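Local coordinates for multicopper oxidase (Arthrobacter sp. FB24, PDB 3GDC), which probably couples the one-electron oxidation of phenolic or similar substrates to the reduction of dioxygen to water, as a trimeric two-domain laccase with type 1 and trinuclear copper sites, at residues W37-V42 and L76-T81; K55-N60 and K144-G149; H202-I207 and E257-Y262; H224-H229 and G264-H269. All blocks are in the same frame, centred on the assembly; numbering follows the deposited sequence.

Interaction 1 of 4, residues W37-V42 and L76-T81; sequences WDIVAV and LRIHFT
Five backbone hydrogen bonds join Trp37-Val42 to Leu76-Thr81 as parallel strands. The shortest runs from His79 N to Trp37 O, 2.8 Å and nearly straight at 169°. Ile39 N then binds His79 O at 2.9 Å. Ile39 O takes the N-H of Thr81 and is also met by the CA of Phe80 at 3.2 Å, in a CA-H...O contact. On the face of Asp38 and His79, OD1 of Asp38 lies 3.5 Å from CD2 of His79, with carboxylate and imidazole planes 52° apart. Their polar ends are held elsewhere: Asp38 by Arg24, His79 by Glu36 and Thr118. The other face is apolar. Ile39 CD1 meets Ile78 CG2 at 3.7 Å, Ala41 CB sits at the edge of the Phe80 ring, 3.8 Å from CE1, and Leu76 CD2 reaches the indole edge of Trp37. The pair belongs to a sheet of the first cupredoxin domain: strand 67-71 lies against the apolar side through Leu68, and strand 116-122 continues the sheet beyond 75-82.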
loop_
_atom_site.group_PDB
_atom_site.type_symbol
_atom_site.label_atom_id
_atom_site.label_comp_id
_atom_site.label_asym_id
_atom_site.label_seq_id
_atom_site.Cartn_x
_atom_site.Cartn_y
_atom_site.Cartn_z
ATOM N N TRP A 37 32.082 8.606 8.507
ATOM C CA TRP A 37 31.342 9.008 9.691
ATOM C C TRP A 37 31.700 8.106 10.850
ATOM O O TRP A 37 32.020 6.932 10.652
ATOM C CB TRP A 37 29.837 8.868 9.466
ATOM C CG TRP A 37 29.229 9.697 8.389
ATOM C CD1 TRP A 37 28.650 10.917 8.532
ATOM C CD2 TRP A 37 29.078 9.338 7.007
ATOM N NE1 TRP A 37 28.161 11.352 7.326
ATOM C CE2 TRP A 37 28.407 10.403 6.372
ATOM C CE3 TRP A 37 29.455 8.224 6.242
ATOM C CZ2 TRP A 37 28.096 10.390 5.010
ATOM C CZ3 TRP A 37 29.145 8.206 4.885
ATOM C CH2 TRP A 37 28.464 9.283 4.285
ATOM N N ASP A 38 31.611 8.647 12.059
ATOM C CA ASP A 38 31.668 7.831 13.269
ATOM C C ASP A 38 30.266 7.722 13.843
ATOM O O ASP A 38 29.619 8.742 14.110
ATOM C CB ASP A 38 32.573 8.466 14.327
ATOM C CG ASP A 38 33.960 8.740 13.815
ATOM O OD1 ASP A 38 34.506 7.876 13.108
ATOM O OD2 ASP A 38 34.497 9.826 14.118
ATOM N N ILE A 39 29.805 6.491 14.033
ATOM C CA ILE A 39 28.466 6.236 14.559
ATOM C C ILE A 39 28.624 5.323 15.768
ATOM O O ILE A 39 29.306 4.288 15.697
ATOM C CB ILE A 39 27.544 5.596 13.474
ATOM C CG1 ILE A 39 27.318 6.580 12.306
ATOM C CG2 ILE A 39 26.211 5.137 14.081
ATOM C CD1 ILE A 39 26.296 6.129 11.239
ATOM N N VAL A 40 27.993 5.701 16.876
ATOM C CA VAL A 40 28.072 4.928 18.114
ATOM C C VAL A 40 26.671 4.535 18.573
ATOM O O VAL A 40 25.788 5.396 18.655
ATOM C CB VAL A 40 28.765 5.736 19.245
ATOM C CG1 VAL A 40 28.867 4.900 20.522
ATOM C CG2 VAL A 40 30.163 6.223 18.818
ATOM N N ALA A 41 26.453 3.247 18.861
ATOM C CA ALA A 41 25.186 2.822 19.465
ATOM C C ALA A 41 25.239 3.077 20.971
ATOM O O ALA A 41 26.171 2.652 21.658
ATOM C CB ALA A 41 24.863 1.353 19.148
ATOM N N VAL A 42 24.271 3.834 21.472
ATOM C CA VAL A 42 24.271 4.230 22.880
ATOM C C VAL A 42 22.873 4.076 23.465
ATOM O O VAL A 42 21.885 4.451 22.830
ATOM C CB VAL A 42 24.759 5.702 23.102
ATOM C CG1 VAL A 42 26.171 5.899 22.616
ATOM C CG2 VAL A 42 23.843 6.702 22.425
ATOM N N LEU A 76 32.374 5.175 0.769
ATOM C CA LEU A 76 31.861 5.431 2.125
ATOM C C LEU A 76 32.491 4.534 3.176
ATOM O O LEU A 76 32.742 3.349 2.929
ATOM C CB LEU A 76 30.326 5.271 2.176
ATOM C CG LEU A 76 29.472 5.994 1.125
ATOM C CD1 LEU A 76 27.982 5.821 1.438
ATOM C CD2 LEU A 76 29.817 7.473 1.028
ATOM N N ARG A 77 32.731 5.114 4.348
ATOM C CA ARG A 77 33.179 4.375 5.524
ATOM C C ARG A 77 32.368 4.823 6.729
ATOM O O ARG A 77 32.353 6.013 7.076
ATOM C CB ARG A 77 34.670 4.607 5.796
ATOM C CG ARG A 77 35.590 4.005 4.754
ATOM C CD ARG A 77 37.044 4.181 5.157
ATOM N NE ARG A 77 37.930 3.800 4.061
ATOM C CZ ARG A 77 39.213 4.137 3.976
ATOM N NH1 ARG A 77 39.782 4.880 4.922
ATOM N NH2 ARG A 77 39.926 3.738 2.935
ATOM N N ILE A 78 31.687 3.869 7.357
ATOM C CA ILE A 78 30.982 4.131 8.603
ATOM C C ILE A 78 31.678 3.384 9.717
ATOM O O ILE A 78 31.651 2.157 9.749
ATOM C CB ILE A 78 29.503 3.694 8.525
ATOM C CG1 ILE A 78 28.772 4.461 7.410
ATOM C CG2 ILE A 78 28.827 3.839 9.882
ATOM C CD1 ILE A 78 28.450 5.862 7.748
ATOM N N HIS A 79 32.307 4.136 10.615
ATOM C CA HIS A 79 33.053 3.571 11.739
ATOM C C HIS A 79 32.098 3.406 12.901
ATOM O O HIS A 79 31.798 4.367 13.619
ATOM C CB HIS A 79 34.212 4.497 12.132
ATOM C CG HIS A 79 35.103 4.850 10.984
ATOM N ND1 HIS A 79 36.036 3.973 10.475
ATOM C CD2 HIS A 79 35.188 5.971 10.228
ATOM C CE1 HIS A 79 36.657 4.536 9.453
ATOM N NE2 HIS A 79 36.159 5.748 9.281
ATOM N N PHE A 80 31.610 2.184 13.055
ATOM C CA PHE A 80 30.604 1.845 14.048
ATOM C C PHE A 80 31.255 1.355 15.331
ATOM O O PHE A 80 32.134 0.493 15.291
ATOM C CB PHE A 80 29.675 0.757 13.489
ATOM C CG PHE A 80 28.589 0.328 14.442
ATOM C CD1 PHE A 80 27.754 1.269 15.044
ATOM C CD2 PHE A 80 28.387 -1.023 14.716
ATOM C CE1 PHE A 80 26.730 0.868 15.914
ATOM C CE2 PHE A 80 27.372 -1.435 15.580
ATOM C CZ PHE A 80 26.543 -0.488 16.184
ATOM N N THR A 81 30.840 1.922 16.461
ATOM C CA THR A 81 31.216 1.404 17.778
ATOM C C THR A 81 29.947 1.109 18.568
ATOM O O THR A 81 29.014 1.923 18.585
ATOM C CB THR A 81 32.108 2.389 18.567
ATOM O OG1 THR A 81 33.324 2.613 17.852
ATOM C CG2 THR A 81 32.458 1.839 19.966
#

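Interaction 2 of 4, residues K55-N60 and K144-G149; sequences KGWSYN and KGLYGG
Lys144 and Leu146 meet Trp57 and Tyr59 beside the type 1 copper site of the first cupredoxin domain, where the chain leaves helix 138-143 and passes strand 52-59. Lys144 folds across the indole of Trp57. Bends at chi2 (-97°) and chi3 lay its CE over one face, 3.7 Å from the centroid of the five-membered ring. NZ of Lys144 is 4.6 Å from the same centroid, a cation-pi contact, and donates to Lys55 O at 2.7 Å. Trp57 N returns a bond to Lys144 O at 2.9 Å. Gly145 follows with positive phi, and a water links its O to Tyr59 N. Leu146, centre of an inverse gamma turn, places CD2 over the middle of the Tyr59 ring, 3.7 Å from its centroid. Its CG packs on Trp57 CB at 3.8 Å. The Trp57 ring also meets the copper ligands His88 and His141. The side chain of Leu146 comes within about 3 Å of a copper ion at its nearest atom, so it probably presents an apolar wall to the metal, while the Lys144 ammonium is shared between a carbonyl and an aromatic face.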
loop_
_atom_site.group_PDB
_atom_site.type_symbol
_atom_site.label_atom_id
_atom_site.label_comp_id
_atom_site.label_asym_id
_atom_site.label_seq_id
_atom_site.Cartn_x
_atom_site.Cartn_y
_atom_site.Cartn_z
ATOM N N LYS A 55 13.113 4.245 27.082
ATOM C CA LYS A 55 14.475 3.702 27.157
ATOM C C LYS A 55 14.894 3.299 25.746
ATOM O O LYS A 55 14.527 2.226 25.251
ATOM C CB LYS A 55 14.547 2.505 28.111
ATOM C CG LYS A 55 13.993 2.788 29.519
ATOM C CD LYS A 55 14.497 1.771 30.544
ATOM C CE LYS A 55 15.992 1.951 30.844
ATOM N NZ LYS A 55 16.296 3.240 31.533
ATOM N N GLY A 56 15.615 4.200 25.088
ATOM C CA GLY A 56 15.994 4.017 23.697
ATOM C C GLY A 56 17.355 3.375 23.493
ATOM O O GLY A 56 18.216 3.389 24.376
ATOM N N TRP A 57 17.498 2.761 22.324
ATOM C CA TRP A 57 18.777 2.355 21.781
ATOM C C TRP A 57 18.959 3.265 20.573
ATOM O O TRP A 57 18.151 3.226 19.635
ATOM C CB TRP A 57 18.725 0.905 21.317
ATOM C CG TRP A 57 18.588 -0.115 22.409
ATOM C CD1 TRP A 57 18.854 0.051 23.742
ATOM C CD2 TRP A 57 18.174 -1.476 22.251
ATOM N NE1 TRP A 57 18.617 -1.125 24.425
ATOM C CE2 TRP A 57 18.200 -2.076 23.533
ATOM C CE3 TRP A 57 17.766 -2.242 21.150
ATOM C CZ2 TRP A 57 17.836 -3.415 23.744
ATOM C CZ3 TRP A 57 17.414 -3.573 21.357
ATOM C CH2 TRP A 57 17.442 -4.143 22.645
ATOM N N SER A 58 19.993 4.089 20.595
ATOM C CA SER A 58 20.123 5.135 19.590
ATOM C C SER A 58 21.514 5.194 18.988
ATOM O O SER A 58 22.504 4.919 19.662
ATOM C CB SER A 58 19.791 6.500 20.196
ATOM O OG SER A 58 20.738 6.856 21.182
ATOM N N TYR A 59 21.573 5.577 17.722
ATOM C CA TYR A 59 22.833 5.917 17.082
ATOM C C TYR A 59 23.155 7.384 17.367
ATOM O O TYR A 59 22.376 8.277 16.994
ATOM C CB TYR A 59 22.731 5.710 15.575
ATOM C CG TYR A 59 22.505 4.294 15.103
ATOM C CD1 TYR A 59 23.450 3.284 15.345
ATOM C CD2 TYR A 59 21.374 3.973 14.348
ATOM C CE1 TYR A 59 23.247 1.987 14.886
ATOM C CE2 TYR A 59 21.174 2.667 13.863
ATOM C CZ TYR A 59 22.115 1.682 14.144
ATOM O OH TYR A 59 21.923 0.400 13.665
ATOM N N ASN A 60 24.294 7.625 18.023
ATOM C CA ASN A 60 24.763 8.978 18.365
ATOM C C ASN A 60 23.790 9.770 19.248
ATOM O O ASN A 60 23.736 11.009 19.180
ATOM C CB ASN A 60 25.118 9.782 17.099
ATOM C CG ASN A 60 26.420 9.324 16.455
ATOM O OD1 ASN A 60 27.084 8.408 16.943
ATOM N ND2 ASN A 60 26.784 9.958 15.347
ATOM N N LYS A 144 13.361 0.211 19.185
ATOM C CA LYS A 144 13.996 0.947 20.277
ATOM C C LYS A 144 14.761 2.192 19.832
ATOM O O LYS A 144 15.165 2.999 20.663
ATOM C CB LYS A 144 14.864 0.035 21.158
ATOM C CG LYS A 144 14.071 -1.043 21.902
ATOM C CD LYS A 144 13.743 -0.651 23.322
ATOM C CE LYS A 144 14.936 -0.841 24.239
ATOM N NZ LYS A 144 14.601 -0.457 25.642
ATOM N N GLY A 145 14.954 2.363 18.525
ATOM C CA GLY A 145 15.436 3.629 18.009
ATOM C C GLY A 145 16.583 3.554 17.018
ATOM O O GLY A 145 17.019 4.589 16.509
ATOM N N LEU A 146 17.061 2.341 16.737
ATOM C CA LEU A 146 18.248 2.164 15.884
ATOM C C LEU A 146 17.929 2.227 14.385
ATOM O O LEU A 146 17.837 1.203 13.702
ATOM C CB LEU A 146 19.010 0.876 16.246
ATOM C CG LEU A 146 19.618 0.859 17.649
ATOM C CD1 LEU A 146 20.137 -0.539 17.959
ATOM C CD2 LEU A 146 20.732 1.899 17.829
ATOM N N TYR A 147 17.763 3.449 13.884
ATOM C CA TYR A 147 17.531 3.684 12.456
ATOM C C TYR A 147 17.864 5.116 12.095
ATOM O O TYR A 147 17.875 5.999 12.959
ATOM C CB TYR A 147 16.072 3.391 12.079
ATOM C CG TYR A 147 15.084 3.941 13.102
ATOM C CD1 TYR A 147 14.806 5.306 13.170
ATOM C CD2 TYR A 147 14.449 3.091 14.012
ATOM C CE1 TYR A 147 13.890 5.824 14.118
ATOM C CE2 TYR A 147 13.545 3.595 14.959
ATOM C CZ TYR A 147 13.281 4.968 14.995
ATOM O OH TYR A 147 12.404 5.490 15.931
ATOM N N GLY A 148 18.135 5.353 10.816
ATOM C CA GLY A 148 18.338 6.721 10.331
ATOM C C GLY A 148 18.253 6.728 8.828
ATOM O O GLY A 148 18.162 5.661 8.192
ATOM N N GLY A 149 18.270 7.928 8.260
ATOM C CA GLY A 149 18.188 8.117 6.830
ATOM C C GLY A 149 19.566 8.048 6.187
ATOM O O GLY A 149 20.585 8.353 6.825
HETATM O O HOH W 1 19.149 6.205 16.283
#

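Interaction 3 of 4, residues H202-I207 and E257-Y262; sequences HELVRI and ELRFPY
Segments His202-Ile207 and Glu257-Tyr262 run roughly antiparallel, 152° apart end to end. Val205 and Leu258 form a hydrogen-bonded pair: Val205 N reaches Leu258 O at 2.8 Å, and Leu258 N returns to Val205 O. Past this pair the ladder loses its regular bonds: a water bridges Glu203 O and Phe260 N, Arg259 CA packs on Glu203 O, and His202 N binds Phe260 O at 2.8 Å. Arg206 and Glu257 lie side by side in a salt bridge. NE and NH2 of Arg206 both grip OE2 of Glu257, at 2.8 and 2.9 Å, from one face of the carboxylate plane; NH2 also binds Pro159 O. CB of Leu204 lies over one face of the Arg259 guanidinium, 3.8 Å from CZ. NH1 of Arg259 donates in plane to His202 O at 2.9 Å. Val205 CG2 touches the edge of the Phe260 ring at CE2, 4.2 Å away. Strand 205-211 lies between 163-172 and 253-258 in the second-domain sheet, with Phe284 of strand 281-287 against Phe260 and Pro261 packing on Val95 of the second subunit.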
loop_
_atom_site.group_PDB
_atom_site.type_symbol
_atom_site.label_atom_id
_atom_site.label_comp_id
_atom_site.label_asym_id
_atom_site.label_seq_id
_atom_site.Cartn_x
_atom_site.Cartn_y
_atom_site.Cartn_z
ATOM N N HIS A 202 5.843 29.635 -2.637
ATOM C CA HIS A 202 6.313 29.431 -4.022
ATOM C C HIS A 202 7.650 28.690 -4.158
ATOM O O HIS A 202 7.995 28.248 -5.257
ATOM C CB HIS A 202 6.354 30.751 -4.832
ATOM C CG HIS A 202 5.044 31.482 -4.876
ATOM N ND1 HIS A 202 3.886 30.911 -5.360
ATOM C CD2 HIS A 202 4.715 32.743 -4.505
ATOM C CE1 HIS A 202 2.897 31.785 -5.274
ATOM N NE2 HIS A 202 3.374 32.904 -4.758
ATOM N N GLU A 203 8.402 28.571 -3.065
ATOM C CA GLU A 203 9.724 27.934 -3.099
ATOM C C GLU A 203 9.624 26.422 -3.282
ATOM O O GLU A 203 8.675 25.795 -2.821
ATOM C CB GLU A 203 10.501 28.221 -1.817
ATOM C CG GLU A 203 11.170 29.585 -1.767
ATOM C CD GLU A 203 12.357 29.612 -0.809
ATOM O OE1 GLU A 203 12.388 28.787 0.138
ATOM O OE2 GLU A 203 13.261 30.461 -1.007
ATOM N N LEU A 204 10.610 25.834 -3.948
ATOM C CA LEU A 204 10.620 24.382 -4.117
ATOM C C LEU A 204 11.081 23.659 -2.850
ATOM O O LEU A 204 12.254 23.739 -2.463
ATOM C CB LEU A 204 11.494 23.972 -5.300
ATOM C CG LEU A 204 11.466 22.479 -5.641
ATOM C CD1 LEU A 204 10.062 22.006 -5.996
ATOM C CD2 LEU A 204 12.425 22.212 -6.799
ATOM N N VAL A 205 10.147 22.955 -2.216
ATOM C CA VAL A 205 10.422 22.192 -1.000
ATOM C C VAL A 205 10.577 20.717 -1.388
ATOM O O VAL A 205 9.736 20.181 -2.101
ATOM C CB VAL A 205 9.286 22.375 0.038
ATOM C CG1 VAL A 205 9.498 21.453 1.257
ATOM C CG2 VAL A 205 9.177 23.844 0.463
ATOM N N ARG A 206 11.664 20.079 -0.940
ATOM C CA ARG A 206 11.937 18.683 -1.246
ATOM C C ARG A 206 12.083 17.924 0.074
ATOM O O ARG A 206 12.957 18.229 0.891
ATOM C CB ARG A 206 13.218 18.539 -2.102
ATOM C CG ARG A 206 13.648 17.108 -2.392
ATOM C CD ARG A 206 14.811 17.030 -3.409
ATOM N NE ARG A 206 14.409 17.568 -4.710
ATOM C CZ ARG A 206 15.180 18.322 -5.498
ATOM N NH1 ARG A 206 16.414 18.627 -5.132
ATOM N NH2 ARG A 206 14.702 18.773 -6.656
ATOM N N ILE A 207 11.220 16.940 0.274
ATOM C CA ILE A 207 11.206 16.182 1.516
ATOM C C ILE A 207 11.604 14.734 1.246
ATOM O O ILE A 207 11.019 14.073 0.390
ATOM C CB ILE A 207 9.791 16.198 2.167
ATOM C CG1 ILE A 207 9.290 17.633 2.364
ATOM C CG2 ILE A 207 9.800 15.415 3.500
ATOM C CD1 ILE A 207 7.781 17.719 2.709
ATOM N N GLU A 257 8.034 16.497 -3.598
ATOM C CA GLU A 257 8.391 17.840 -4.050
ATOM C C GLU A 257 7.148 18.696 -4.193
ATOM O O GLU A 257 6.168 18.277 -4.826
ATOM C CB GLU A 257 9.138 17.796 -5.385
ATOM C CG GLU A 257 10.479 17.075 -5.323
ATOM C CD GLU A 257 11.345 17.334 -6.552
ATOM O OE1 GLU A 257 10.878 18.032 -7.476
ATOM O OE2 GLU A 257 12.497 16.839 -6.580
ATOM N N LEU A 258 7.176 19.878 -3.593
ATOM C CA LEU A 258 6.083 20.822 -3.782
ATOM C C LEU A 258 6.478 22.288 -3.635
ATOM O O LEU A 258 7.545 22.609 -3.127
ATOM C CB LEU A 258 4.919 20.484 -2.845
ATOM C CG LEU A 258 5.051 20.735 -1.344
ATOM C CD1 LEU A 258 3.657 20.616 -0.749
ATOM C CD2 LEU A 258 5.982 19.738 -0.685
ATOM N N ARG A 259 5.592 23.169 -4.104
ATOM C CA ARG A 259 5.689 24.605 -3.857
ATOM C C ARG A 259 4.358 25.023 -3.236
ATOM O O ARG A 259 3.305 24.753 -3.813
ATOM C CB ARG A 259 5.908 25.374 -5.165
ATOM C CG ARG A 259 7.104 24.920 -5.968
ATOM C CD ARG A 259 7.178 25.647 -7.311
ATOM N NE ARG A 259 8.383 25.277 -8.065
ATOM C CZ ARG A 259 9.551 25.915 -7.989
ATOM N NH1 ARG A 259 9.700 26.973 -7.195
ATOM N NH2 ARG A 259 10.581 25.495 -8.720
ATOM N N PHE A 260 4.406 25.661 -2.070
ATOM C CA PHE A 260 3.189 26.097 -1.376
ATOM C C PHE A 260 2.690 27.408 -1.993
ATOM O O PHE A 260 3.386 28.419 -1.915
ATOM C CB PHE A 260 3.469 26.315 0.104
ATOM C CG PHE A 260 3.714 25.051 0.882
ATOM C CD1 PHE A 260 2.683 24.461 1.611
ATOM C CD2 PHE A 260 4.982 24.469 0.920
ATOM C CE1 PHE A 260 2.902 23.295 2.351
ATOM C CE2 PHE A 260 5.209 23.304 1.665
ATOM C CZ PHE A 260 4.175 22.719 2.378
ATOM N N PRO A 261 1.499 27.385 -2.623
ATOM C CA PRO A 261 1.017 28.574 -3.345
ATOM C C PRO A 261 0.489 29.696 -2.446
ATOM O O PRO A 261 0.412 30.839 -2.904
ATOM C CB PRO A 261 -0.117 28.019 -4.212
ATOM C CG PRO A 261 -0.639 26.863 -3.433
ATOM C CD PRO A 261 0.560 26.256 -2.746
ATOM N N TYR A 262 0.144 29.382 -1.196
ATOM C CA TYR A 262 -0.508 30.343 -0.301
ATOM C C TYR A 262 0.140 30.393 1.082
ATOM O O TYR A 262 0.532 29.359 1.612
ATOM C CB TYR A 262 -2.009 30.018 -0.161
ATOM C CG TYR A 262 -2.779 30.133 -1.452
ATOM C CD1 TYR A 262 -2.914 31.367 -2.092
ATOM C CD2 TYR A 262 -3.376 29.012 -2.044
ATOM C CE1 TYR A 262 -3.608 31.493 -3.279
ATOM C CE2 TYR A 262 -4.087 29.127 -3.244
ATOM C CZ TYR A 262 -4.191 30.379 -3.858
ATOM O OH TYR A 262 -4.879 30.538 -5.044
HETATM O O HOH W 2 6.903 26.482 -1.074
#

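Interaction 4 of 4, residues H224-H229 and G264-H269; sequences HGNFFH and GKFMFH. With CU (copper (II) ion), chain G.
His224 and His269 bind the same copper ion, at a site completed by His134 of the second subunit. The second cupredoxin domain of this chain supplies these two ligands, and the site lies at a subunit interface, consistent with the trinuclear copper cluster of two-domain laccases. Metal bonds come first. NE2 of His224 and NE2 of His269 each bind the copper at 1.9 Å, and the two rings meet rim to rim with their planes 75° apart. The NE2 of His224 lies near the plane of the His269 ring, at its edge. Chi1 of 55° holds CG of His269 between its backbone N and carbonyl carbon and turns the ring toward the metal. Hydrogen bonds follow. His224 N donates to Met267 O at 2.8 Å, which ties the ligand to the neighbouring strand. His224 ND1 is held by Asp101 of the second subunit, which may polarise the ring. Packing comes last. Met267 lies alongside His224, its CB centred over one face of the imidazole, 3.6 Å from the centroid. ND2 of Asn226 stands over one face of the Phe266 ring, toward its rim, with the amide plane 85° from the ring plane. That amide is also fixed within its own segment: Asn226 ND2 donates to a lone pair of His224 O at 2.9 Å, while standing 3.7 Å from CD1 of Phe266.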
loop_
_atom_site.group_PDB
_atom_site.type_symbol
_atom_site.label_atom_id
_atom_site.label_comp_id
_atom_site.label_asym_id
_atom_site.label_seq_id
_atom_site.Cartn_x
_atom_site.Cartn_y
_atom_site.Cartn_z
ATOM N N HIS A 224 -2.410 19.205 4.079
ATOM C CA HIS A 224 -3.598 20.026 3.810
ATOM C C HIS A 224 -3.335 21.093 2.767
ATOM O O HIS A 224 -2.295 21.762 2.800
ATOM C CB HIS A 224 -4.047 20.741 5.084
ATOM C CG HIS A 224 -4.750 19.862 6.069
ATOM N ND1 HIS A 224 -5.713 20.348 6.930
ATOM C CD2 HIS A 224 -4.640 18.537 6.334
ATOM C CE1 HIS A 224 -6.157 19.365 7.689
ATOM N NE2 HIS A 224 -5.523 18.255 7.348
ATOM N N GLY A 225 -4.299 21.264 1.867
ATOM C CA GLY A 225 -4.316 22.359 0.893
ATOM C C GLY A 225 -3.251 22.332 -0.188
ATOM O O GLY A 225 -3.080 23.310 -0.922
ATOM N N ASN A 226 -2.543 21.211 -0.303
ATOM C CA ASN A 226 -1.366 21.145 -1.156
ATOM C C ASN A 226 -1.233 19.792 -1.841
ATOM O O ASN A 226 -1.809 18.802 -1.388
ATOM C CB ASN A 226 -0.118 21.465 -0.327
ATOM C CG ASN A 226 -0.010 22.945 -0.003
ATOM O OD1 ASN A 226 0.522 23.722 -0.789
ATOM N ND2 ASN A 226 -0.536 23.342 1.150
ATOM N N PHE A 227 -0.489 19.768 -2.944
ATOM C CA PHE A 227 -0.228 18.558 -3.699
ATOM C C PHE A 227 1.271 18.483 -3.951
ATOM O O PHE A 227 1.943 19.518 -4.011
ATOM C CB PHE A 227 -0.987 18.574 -5.026
ATOM C CG PHE A 227 -2.397 18.087 -4.909
ATOM C CD1 PHE A 227 -3.352 18.853 -4.250
ATOM C CD2 PHE A 227 -2.765 16.849 -5.433
ATOM C CE1 PHE A 227 -4.656 18.394 -4.119
ATOM C CE2 PHE A 227 -4.073 16.389 -5.305
ATOM C CZ PHE A 227 -5.007 17.165 -4.646
ATOM N N PHE A 228 1.791 17.269 -4.041
ATOM C CA PHE A 228 3.225 17.077 -4.266
ATOM C C PHE A 228 3.460 16.033 -5.341
ATOM O O PHE A 228 2.611 15.167 -5.561
ATOM C CB PHE A 228 3.939 16.678 -2.962
ATOM C CG PHE A 228 3.290 15.535 -2.227
ATOM C CD1 PHE A 228 3.588 14.216 -2.560
ATOM C CD2 PHE A 228 2.395 15.782 -1.175
ATOM C CE1 PHE A 228 2.992 13.148 -1.891
ATOM C CE2 PHE A 228 1.807 14.721 -0.496
ATOM C CZ PHE A 228 2.112 13.401 -0.855
ATOM N N HIS A 229 4.611 16.121 -6.012
ATOM C CA HIS A 229 5.073 15.033 -6.854
ATOM C C HIS A 229 5.821 14.053 -5.983
ATOM O O HIS A 229 6.588 14.459 -5.111
ATOM C CB HIS A 229 5.972 15.542 -7.985
ATOM C CG HIS A 229 5.207 16.167 -9.111
ATOM N ND1 HIS A 229 5.031 17.528 -9.229
ATOM C CD2 HIS A 229 4.535 15.607 -10.142
ATOM C CE1 HIS A 229 4.301 17.783 -10.301
ATOM N NE2 HIS A 229 3.986 16.633 -10.873
ATOM N N GLY A 264 0.364 30.892 5.265
ATOM C CA GLY A 264 -0.474 30.423 6.370
ATOM C C GLY A 264 -0.091 29.059 6.913
ATOM O O GLY A 264 0.953 28.508 6.544
ATOM N N LYS A 265 -0.939 28.524 7.793
ATOM C CA LYS A 265 -0.715 27.233 8.442
ATOM C C LYS A 265 -1.429 26.100 7.715
ATOM O O LYS A 265 -2.647 26.162 7.493
ATOM C CB LYS A 265 -1.225 27.265 9.881
ATOM C CG LYS A 265 -0.227 27.695 10.924
ATOM C CD LYS A 265 -0.794 27.371 12.295
ATOM C CE LYS A 265 0.157 27.741 13.411
ATOM N NZ LYS A 265 -0.317 27.145 14.698
ATOM N N PHE A 266 -0.672 25.061 7.362
ATOM C CA PHE A 266 -1.214 23.890 6.682
ATOM C C PHE A 266 -0.826 22.622 7.423
ATOM O O PHE A 266 0.361 22.308 7.557
ATOM C CB PHE A 266 -0.736 23.861 5.230
ATOM C CG PHE A 266 -1.225 25.031 4.428
ATOM C CD1 PHE A 266 -2.459 24.975 3.790
ATOM C CD2 PHE A 266 -0.478 26.206 4.354
ATOM C CE1 PHE A 266 -2.937 26.057 3.052
ATOM C CE2 PHE A 266 -0.948 27.314 3.623
ATOM C CZ PHE A 266 -2.179 27.234 2.967
ATOM N N MET A 267 -1.829 21.919 7.938
ATOM C CA MET A 267 -1.586 20.694 8.698
ATOM C C MET A 267 -0.975 19.595 7.816
ATOM O O MET A 267 -1.256 19.505 6.618
ATOM C CB MET A 267 -2.882 20.198 9.338
ATOM C CG MET A 267 -2.692 19.139 10.410
ATOM S SD MET A 267 -4.272 18.710 11.165
ATOM C CE MET A 267 -4.432 20.037 12.345
ATOM N N PHE A 268 -0.100 18.794 8.412
ATOM C CA PHE A 268 0.348 17.557 7.777
ATOM C C PHE A 268 0.339 16.455 8.824
ATOM O O PHE A 268 0.647 16.698 10.003
ATOM C CB PHE A 268 1.700 17.711 7.056
ATOM C CG PHE A 268 2.887 17.847 7.967
ATOM C CD1 PHE A 268 3.779 16.780 8.133
ATOM C CD2 PHE A 268 3.139 19.044 8.627
ATOM C CE1 PHE A 268 4.889 16.906 8.990
ATOM C CE2 PHE A 268 4.236 19.180 9.466
ATOM C CZ PHE A 268 5.119 18.106 9.646
ATOM N N HIS A 269 -0.061 15.253 8.410
ATOM C CA HIS A 269 -0.223 14.153 9.360
ATOM C C HIS A 269 -0.437 12.834 8.640
ATOM O O HIS A 269 -0.679 12.806 7.432
ATOM C CB HIS A 269 -1.422 14.420 10.288
ATOM C CG HIS A 269 -2.699 14.677 9.556
ATOM N ND1 HIS A 269 -3.560 13.669 9.180
ATOM C CD2 HIS A 269 -3.261 15.832 9.126
ATOM C CE1 HIS A 269 -4.598 14.194 8.553
ATOM N NE2 HIS A 269 -4.434 15.505 8.502
HETATM CU CU CU G . -5.979 16.622 8.301
#

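How the interactions relate
The four contacts form two pairs, in the two cupredoxin domains. Interactions 1 and 2 lie 13 Å apart between centres and cross along the chain. They share one sheet through neighbouring strands 33-49 and 52-59, where Val42 N meets Ser58 O at 2.8 Å. Interactions 3 and 4 also cross, with centres 10 Å apart. Strands 253-258 and 228-232 join them through Glu257 O and His229 N, 2.9 Å apart. The pairs follow in series on opposite sides of the chain's centre, interactions 2 and 4 about 29 Å apart between centres. Interaction 2 borders the type 1 copper. Interactions 3 and 4 touch the second subunit, which supplies the third ligand, His134, to the copper of interaction 4, so this site depends on assembly.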